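Local coordinates for beta-fructofuranosidase (Arthrobacter, PDB 3WPU), which belongs to the levansucrase/invertase family and folds as a five-bladed beta-propeller, the architecture shared by its beta-fructosidase clan, at residues Gly306-Ala311 with Pro326-Asn331; Ala237-Phe242 with Glu264-Met269; Lys194-Arg199 with Asn243-Phe248. One frame throughout, in Å; residues are numbered along the deposited sequence.

Contact 1: Gly306-Ala311 with Pro326-Asn331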
# COMPACT_ATOMS: atom_id res chain seq x y z
N GLY A 306 -12.19 4.08 -10.90
CA GLY A 306 -11.58 3.32 -9.84
C GLY A 306 -12.46 3.29 -8.61
O GLY A 306 -13.23 4.22 -8.37
N ASN A 307 -12.32 2.22 -7.85
CA ASN A 307 -12.93 2.15 -6.52
C ASN A 307 -12.07 1.43 -5.50
O ASN A 307 -11.06 0.79 -5.81
CB ASN A 307 -14.40 1.66 -6.54
CG ASN A 307 -14.57 0.17 -6.84
OD1 ASN A 307 -13.60 -0.57 -6.95
ND2 ASN A 307 -15.82 -0.27 -6.95
N VAL A 308 -12.51 1.51 -4.25
CA VAL A 308 -11.91 0.77 -3.16
C VAL A 308 -13.00 -0.11 -2.60
O VAL A 308 -14.05 0.37 -2.18
CB VAL A 308 -11.34 1.67 -2.03
CG1 VAL A 308 -10.86 0.82 -0.89
CG2 VAL A 308 -10.18 2.51 -2.60
N GLY A 309 -12.72 -1.40 -2.62
CA GLY A 309 -13.64 -2.42 -2.13
C GLY A 309 -13.44 -2.81 -0.68
O GLY A 309 -12.43 -2.52 -0.06
N LEU A 310 -14.49 -3.44 -0.13
CA LEU A 310 -14.49 -3.97 1.23
C LEU A 310 -15.01 -5.41 1.15
O LEU A 310 -15.90 -5.73 0.33
CB LEU A 310 -15.43 -3.15 2.13
CG LEU A 310 -15.36 -3.46 3.62
CD1 LEU A 310 -14.03 -3.11 4.26
CD2 LEU A 310 -16.51 -2.77 4.36
N ALA A 311 -14.42 -6.28 1.97
CA ALA A 311 -14.89 -7.65 2.13
C ALA A 311 -14.79 -8.01 3.60
O ALA A 311 -14.03 -7.40 4.37
CB ALA A 311 -14.08 -8.62 1.28
N PRO A 326 -18.63 -1.25 -2.37
CA PRO A 326 -17.43 -0.43 -2.29
C PRO A 326 -17.52 0.71 -1.27
O PRO A 326 -18.61 1.28 -1.03
CB PRO A 326 -17.29 0.17 -3.72
CG PRO A 326 -18.24 -0.58 -4.58
CD PRO A 326 -19.30 -1.17 -3.68
N ILE A 327 -16.41 1.01 -0.62
CA ILE A 327 -16.39 2.13 0.35
C ILE A 327 -16.00 3.48 -0.23
O ILE A 327 -16.34 4.52 0.36
CB ILE A 327 -15.54 1.84 1.62
CG1 ILE A 327 -14.10 1.43 1.26
CG2 ILE A 327 -16.19 0.74 2.45
CD1 ILE A 327 -13.17 1.36 2.45
N LEU A 328 -15.28 3.50 -1.35
CA LEU A 328 -14.93 4.74 -2.03
C LEU A 328 -14.95 4.51 -3.54
O LEU A 328 -14.54 3.43 -4.02
CB LEU A 328 -13.55 5.21 -1.60
CG LEU A 328 -13.07 6.54 -2.18
CD1 LEU A 328 -13.73 7.71 -1.46
CD2 LEU A 328 -11.55 6.67 -2.19
N SER A 329 -15.54 5.44 -4.26
CA SER A 329 -15.48 5.45 -5.73
C SER A 329 -14.89 6.75 -6.18
O SER A 329 -15.10 7.80 -5.55
CB SER A 329 -16.85 5.27 -6.38
OG SER A 329 -17.78 6.28 -5.97
N ALA A 330 -14.16 6.68 -7.30
CA ALA A 330 -13.53 7.80 -7.95
C ALA A 330 -13.98 7.91 -9.43
O ALA A 330 -13.16 8.13 -10.35
CB ALA A 330 -12.02 7.66 -7.85
N ASN A 331 -15.28 7.73 -9.64
CA ASN A 331 -15.85 7.76 -10.99
C ASN A 331 -15.66 9.12 -11.63
O ASN A 331 -15.94 10.16 -11.02
CB ASN A 331 -17.33 7.37 -10.99
CG ASN A 331 -17.56 5.95 -10.51
OD1 ASN A 331 -16.64 5.15 -10.40
ND2 ASN A 331 -18.80 5.65 -10.16
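Val-308 faces both Ile-327 and Leu-328 across an antiparallel pairing, a classic beta bulge in the hairpin formed by strands 305-313 and 321-331. The amide of Val-308 donates to Leu-328 O at 2.8 Å. Val-308 O receives Ile-327 N at 2.9 Å, in a bent bond (N-H...O 139°), and, in a weak bond, Leu-328 N at 3.5 Å. Farther along, Ala-330 N reaches Gly-306 O at 2.8 Å.

The buried apolar packing gathers at the bulge. Ile-327 holds CG1 between its backbone N and carbonyl carbon (chi1 55°), which lays this branch obliquely against Val-308, with CG1 to CG1 at 3.9 Å. Its other branch, CG2, meets the side chain of Leu-310 at about a right angle, 4.0 Å from Leu-310 CB. Val-262 of the adjoining strand touches Val-308, Leu-310 and Ile-327, so the apolar cluster is buried. The amide end of Asn-307 also packs closely, slanting across the proline ring with ND2 3.4 Å from Pro-326 CG, while ND2 makes a weak hydrogen bond to Tyr-232 O.

Pro-326 and Asn-331 are the partly exposed ends, and the loose one is Asn-331. It approaches Gly-306 no nearer than 4.1 Å, from OD1 to Gly-306 O; this OD1 is instead hydrogen-bonded to Ser-267 OG.

The chemistry is thus divided: backbone bonds set the register, and the extra residue of the bulge lets one carbonyl serve two amides while the two branches of Ile-327 lie against Val-308 and Leu-310.

Contact 2: Ala237-Phe242 with Glu264-Met269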
# COMPACT_ATOMS: atom_id res chain seq x y z
N ALA A 237 -15.01 -9.01 -18.39
CA ALA A 237 -16.06 -8.89 -19.43
C ALA A 237 -16.54 -7.45 -19.56
O ALA A 237 -16.86 -6.99 -20.66
CB ALA A 237 -17.23 -9.81 -19.10
N GLN A 238 -16.53 -6.73 -18.45
CA GLN A 238 -16.91 -5.32 -18.41
C GLN A 238 -15.77 -4.43 -18.91
O GLN A 238 -16.00 -3.41 -19.52
CB GLN A 238 -17.36 -4.93 -17.01
CG GLN A 238 -18.73 -5.51 -16.68
CD GLN A 238 -19.08 -5.45 -15.21
OE1 GLN A 238 -18.20 -5.43 -14.35
NE2 GLN A 238 -20.39 -5.38 -14.90
N ASN A 239 -14.53 -4.86 -18.67
CA ASN A 239 -13.35 -4.10 -19.08
C ASN A 239 -12.16 -5.03 -19.08
O ASN A 239 -11.74 -5.50 -18.04
CB ASN A 239 -13.14 -2.95 -18.08
CG ASN A 239 -11.83 -2.21 -18.26
OD1 ASN A 239 -11.12 -2.36 -19.27
ND2 ASN A 239 -11.49 -1.39 -17.25
N GLU A 240 -11.56 -5.23 -20.24
CA GLU A 240 -10.44 -6.12 -20.41
C GLU A 240 -9.28 -5.83 -19.47
O GLU A 240 -8.51 -6.72 -19.11
CB GLU A 240 -9.96 -5.96 -21.87
CG GLU A 240 -8.69 -6.66 -22.22
CD GLU A 240 -8.54 -6.78 -23.72
OE1 GLU A 240 -9.11 -5.95 -24.46
OE2 GLU A 240 -7.87 -7.74 -24.14
N PHE A 241 -9.15 -4.56 -19.11
CA PHE A 241 -8.04 -4.08 -18.29
C PHE A 241 -8.52 -3.57 -16.95
O PHE A 241 -7.90 -2.69 -16.34
CB PHE A 241 -7.29 -3.00 -19.04
CG PHE A 241 -6.70 -3.50 -20.33
CD1 PHE A 241 -5.72 -4.48 -20.32
CD2 PHE A 241 -7.17 -3.03 -21.55
CE1 PHE A 241 -5.19 -4.97 -21.51
CE2 PHE A 241 -6.64 -3.50 -22.75
CZ PHE A 241 -5.65 -4.48 -22.72
N PHE A 242 -9.58 -4.20 -16.45
CA PHE A 242 -10.07 -3.94 -15.11
C PHE A 242 -9.00 -4.14 -14.05
O PHE A 242 -8.09 -4.93 -14.23
CB PHE A 242 -11.27 -4.85 -14.77
CG PHE A 242 -10.92 -6.30 -14.49
CD1 PHE A 242 -11.14 -6.83 -13.22
CD2 PHE A 242 -10.42 -7.16 -15.47
CE1 PHE A 242 -10.88 -8.16 -12.95
CE2 PHE A 242 -10.12 -8.49 -15.20
CZ PHE A 242 -10.36 -9.00 -13.94
N GLU A 264 -8.18 -2.72 -4.09
CA GLU A 264 -8.51 -1.95 -5.27
C GLU A 264 -9.44 -2.69 -6.22
O GLU A 264 -9.20 -3.85 -6.55
CB GLU A 264 -7.22 -1.59 -6.06
CG GLU A 264 -7.55 -0.84 -7.34
CD GLU A 264 -6.32 -0.51 -8.17
OE1 GLU A 264 -5.24 -0.99 -7.85
OE2 GLU A 264 -6.49 0.23 -9.17
N GLY A 265 -10.47 -2.00 -6.67
CA GLY A 265 -11.32 -2.46 -7.77
C GLY A 265 -11.59 -1.35 -8.77
O GLY A 265 -10.97 -0.27 -8.71
N ASN A 266 -12.51 -1.62 -9.71
CA ASN A 266 -13.16 -0.56 -10.46
C ASN A 266 -14.66 -0.67 -10.22
O ASN A 266 -15.17 -1.74 -9.92
CB ASN A 266 -12.93 -0.67 -11.97
CG ASN A 266 -11.49 -0.38 -12.40
OD1 ASN A 266 -11.00 -0.98 -13.33
ND2 ASN A 266 -10.86 0.55 -11.78
N SER A 267 -15.35 0.45 -10.38
CA SER A 267 -16.80 0.44 -10.34
C SER A 267 -17.32 -0.49 -11.43
O SER A 267 -16.80 -0.55 -12.54
CB SER A 267 -17.33 1.86 -10.54
OG SER A 267 -16.90 2.70 -9.50
N ALA A 268 -18.38 -1.22 -11.10
CA ALA A 268 -18.89 -2.31 -11.94
C ALA A 268 -19.85 -1.81 -13.02
O ALA A 268 -21.08 -2.00 -12.97
CB ALA A 268 -19.56 -3.36 -11.04
N MET A 269 -19.28 -1.15 -14.00
CA MET A 269 -20.02 -0.68 -15.17
C MET A 269 -19.32 -1.22 -16.39
O MET A 269 -18.10 -1.35 -16.40
CB MET A 269 -20.04 0.85 -15.22
CG MET A 269 -20.99 1.46 -14.19
SD MET A 269 -21.07 3.26 -14.19
CE MET A 269 -19.57 3.75 -13.36
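Gln-238 lies with its side chain across the backbone of Ala-268 and Met-269, its CB 3.7 Å from Met-269 O. Beyond CG the chain runs out extended (chi2 166°), which brings the amide alongside the alanine, with OE1 4.0 Å from Ala-268 CA. No hydrogen bond crosses here; the amide is engaged within its own loop, where OE1 accepts from Thr-235 N and NE2 donates to Gly-230 O. Ala-268 itself is the centre of an inverse gamma turn, closed by Met-269 N and Ser-267 O at 2.9 Å.

The second point of touch is Asn-266, at the end of strand 260-266. Its OD1 comes up to the backbone of Phe-242, 3.6 Å from Phe-242 CA, and accepts a hydrogen bond from Asn-243 N. Asn-239 approaches the same oxygen with its amide plane only 14° from that of Asn-266, although the two side chains run roughly at right angles. ND2 of Asn-239 remains 4.0 Å from Asn-266 OD1, a packing distance. That nitrogen is hydrogen-bonded to Gln-234 OE1.

Asn-239 also shapes the loop it belongs to. Its OD1 accepts Phe-241 N at 3.0 Å in an Asx turn, the donor standing above the carbonyl plane, and Asn-239 O takes Phe-242 N at 3.0 Å in a type I turn. The ring of Phe-242 leads away from 264-269 and meets that of Tyr-196.

No hydrogen bond joins 237-242 directly to 264-269. Polar attachment comes through residues just beside the segments, such as Gln-234, whose OE1 serves Asn-239 and whose NE2 serves Met-269 O, and Asn-243, whose amide is bound by Asn-266.

Contact 3: Lys194-Arg199 with Asn243-Phe248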
# COMPACT_ATOMS: atom_id res chain seq x y z
N LYS A 194 -7.66 -13.71 -23.97
CA LYS A 194 -8.83 -13.33 -23.17
C LYS A 194 -8.33 -12.36 -22.08
O LYS A 194 -7.13 -12.20 -21.91
CB LYS A 194 -9.53 -14.56 -22.55
CG LYS A 194 -8.69 -15.37 -21.57
CD LYS A 194 -9.54 -16.31 -20.73
CE LYS A 194 -8.74 -16.92 -19.58
NZ LYS A 194 -9.61 -17.71 -18.65
N PRO A 195 -9.25 -11.72 -21.34
CA PRO A 195 -8.77 -10.82 -20.29
C PRO A 195 -7.96 -11.56 -19.21
O PRO A 195 -8.19 -12.73 -18.96
CB PRO A 195 -10.07 -10.25 -19.71
CG PRO A 195 -11.05 -10.36 -20.84
CD PRO A 195 -10.71 -11.64 -21.52
N TYR A 196 -7.05 -10.85 -18.57
CA TYR A 196 -6.28 -11.43 -17.48
C TYR A 196 -7.19 -11.73 -16.29
O TYR A 196 -8.35 -11.31 -16.24
CB TYR A 196 -5.10 -10.56 -17.10
CG TYR A 196 -5.34 -9.40 -16.15
CD1 TYR A 196 -4.45 -9.14 -15.13
CD2 TYR A 196 -6.48 -8.58 -16.26
CE1 TYR A 196 -4.63 -8.09 -14.27
CE2 TYR A 196 -6.68 -7.52 -15.41
CZ TYR A 196 -5.78 -7.30 -14.38
OH TYR A 196 -5.95 -6.24 -13.53
N ASP A 197 -6.62 -12.46 -15.34
CA ASP A 197 -7.40 -13.07 -14.25
C ASP A 197 -6.65 -12.88 -12.95
O ASP A 197 -5.88 -13.73 -12.54
CB ASP A 197 -7.61 -14.54 -14.56
CG ASP A 197 -8.61 -15.21 -13.63
OD1 ASP A 197 -8.98 -14.66 -12.58
OD2 ASP A 197 -8.98 -16.36 -13.94
N PRO A 198 -6.88 -11.72 -12.29
CA PRO A 198 -6.32 -11.43 -10.99
C PRO A 198 -7.27 -11.86 -9.89
O PRO A 198 -8.45 -11.49 -9.92
CB PRO A 198 -6.21 -9.92 -11.00
CG PRO A 198 -7.32 -9.44 -11.88
CD PRO A 198 -7.63 -10.57 -12.84
N ARG A 199 -6.76 -12.58 -8.91
CA ARG A 199 -7.59 -13.06 -7.79
C ARG A 199 -6.95 -12.75 -6.47
O ARG A 199 -5.72 -12.76 -6.34
CB ARG A 199 -7.83 -14.55 -7.91
CG ARG A 199 -8.43 -14.94 -9.25
CD ARG A 199 -8.88 -16.38 -9.29
NE ARG A 199 -9.31 -16.78 -10.62
CZ ARG A 199 -9.70 -18.01 -10.94
NH1 ARG A 199 -9.80 -18.95 -10.01
NH2 ARG A 199 -10.02 -18.30 -12.19
N ASN A 243 -9.13 -3.39 -12.95
CA ASN A 243 -8.26 -3.48 -11.79
C ASN A 243 -8.93 -4.26 -10.68
O ASN A 243 -10.10 -4.05 -10.41
CB ASN A 243 -7.95 -2.06 -11.30
CG ASN A 243 -7.32 -1.21 -12.38
OD1 ASN A 243 -7.88 -0.21 -12.84
ND2 ASN A 243 -6.15 -1.60 -12.78
N PHE A 244 -8.16 -5.12 -10.03
CA PHE A 244 -8.69 -5.95 -8.91
C PHE A 244 -7.48 -6.55 -8.22
O PHE A 244 -6.86 -7.46 -8.75
CB PHE A 244 -9.65 -7.04 -9.40
CG PHE A 244 -10.34 -7.76 -8.27
CD1 PHE A 244 -11.50 -7.25 -7.71
CD2 PHE A 244 -9.83 -8.95 -7.79
CE1 PHE A 244 -12.10 -7.91 -6.64
CE2 PHE A 244 -10.44 -9.62 -6.75
CZ PHE A 244 -11.58 -9.09 -6.18
N ARG A 245 -7.08 -5.96 -7.12
CA ARG A 245 -5.83 -6.36 -6.46
C ARG A 245 -5.62 -5.70 -5.12
O ARG A 245 -6.41 -4.83 -4.71
CB ARG A 245 -4.62 -6.02 -7.39
CG ARG A 245 -4.49 -4.57 -7.79
CD ARG A 245 -3.24 -4.40 -8.66
NE ARG A 245 -3.11 -3.06 -9.20
CZ ARG A 245 -3.71 -2.59 -10.28
NH1 ARG A 245 -4.49 -3.36 -11.04
NH2 ARG A 245 -3.48 -1.34 -10.66
N ASP A 246 -4.56 -6.14 -4.44
CA ASP A 246 -3.94 -5.49 -3.28
C ASP A 246 -4.77 -5.63 -1.97
O ASP A 246 -5.16 -4.61 -1.41
CB ASP A 246 -3.70 -4.00 -3.51
CG ASP A 246 -2.84 -3.69 -4.75
OD1 ASP A 246 -2.18 -4.60 -5.27
OD2 ASP A 246 -2.93 -2.51 -5.25
N PRO A 247 -4.94 -6.86 -1.47
CA PRO A 247 -5.71 -7.07 -0.23
C PRO A 247 -4.95 -6.61 1.03
O PRO A 247 -3.78 -7.00 1.25
CB PRO A 247 -5.89 -8.59 -0.19
CG PRO A 247 -4.70 -9.11 -0.91
CD PRO A 247 -4.54 -8.16 -2.06
N PHE A 248 -5.63 -5.84 1.88
CA PHE A 248 -5.14 -5.41 3.19
C PHE A 248 -6.22 -5.78 4.22
O PHE A 248 -7.32 -5.27 4.11
CB PHE A 248 -4.92 -3.89 3.19
CG PHE A 248 -4.59 -3.30 4.55
CD1 PHE A 248 -3.29 -3.22 4.99
CD2 PHE A 248 -5.61 -2.86 5.41
CE1 PHE A 248 -2.97 -2.71 6.24
CE2 PHE A 248 -5.29 -2.33 6.65
CZ PHE A 248 -3.99 -2.27 7.08
O HOH W 1 -5.50 -6.13 -10.80
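Tyr-196 points its hydroxyl at the guanidinium edge of Arg-245, the two side chains crossing at about a right angle with their planes 56° apart. The gap of 4.1 Å between Tyr-196 OH and Arg-245 NH1 is bridged by water 1. This water donates to Tyr-196 OH at 2.8 Å and accepts from Phe-244 N at 2.9 Å and from Arg-245 NH1 at 3.0 Å, lying in the guanidinium plane. The tyrosine hydroxyl is also hydrogen-bonded to Phe-242 O, so it is held from two directions, while NH2 of Arg-245 goes on to a salt bridge with Glu-338.

Beside this polar junction lies an apolar one. Pro-198 presents its ring obliquely to Phe-244, with CB 3.4 Å from Phe-244 O and CG 4.2 Å from Phe-244 CB. Phe-244 sets CG opposite its backbone N (chi1 -172°), carrying the ring past the proline until CD2 is 3.6 Å from Pro-198 O. The proline works in two directions, since its CD also sits over the centre of one face of the Tyr-196 ring.

Within 194-199, Arg-199 NE bonds Asp-197 OD1 and Arg-199 NH2 bonds Asp-197 OD2, a two-nitrogen, side-on salt bridge with each oxygen met on its syn side. Asp-224 and Glu-153 give the same arginine further acidic partners.

Residues 245-247 form the Arg-Asp-Pro motif of this family, and Asp-246 hydrogen-bonds a bound glycerol. Strand 245-250 is an edge strand of its sheet, paired with strand 260-266, whereas strand 197-210 pairs with 174-184 in another sheet. The contact therefore joins two propeller sheets where their strands begin, with Trp-163 of strand 159-169 touching both Tyr-196 and Arg-245.

The three contacts follow one mixed sheet from its interior to its edge and on to a second sheet. Strand 260-266 pairs with 305-313 of contact 1 and with 245-250 of contact 3, and its end carries contact 2. Contacts 1 and 2 have centres 12 Å apart and meet directly, Asn-307 N lying 3.0 Å from Gly-265 O. Contacts 2 and 3 are nearer, with centres 10 Å apart, and the chain passes without a break from Phe-242 to Asn-243. Contacts 1 and 3 do not touch; their nearest atoms are about 6 Å apart. The bound glycerol lies beside contact 3, about 4 Å from the side chain of Arg-245.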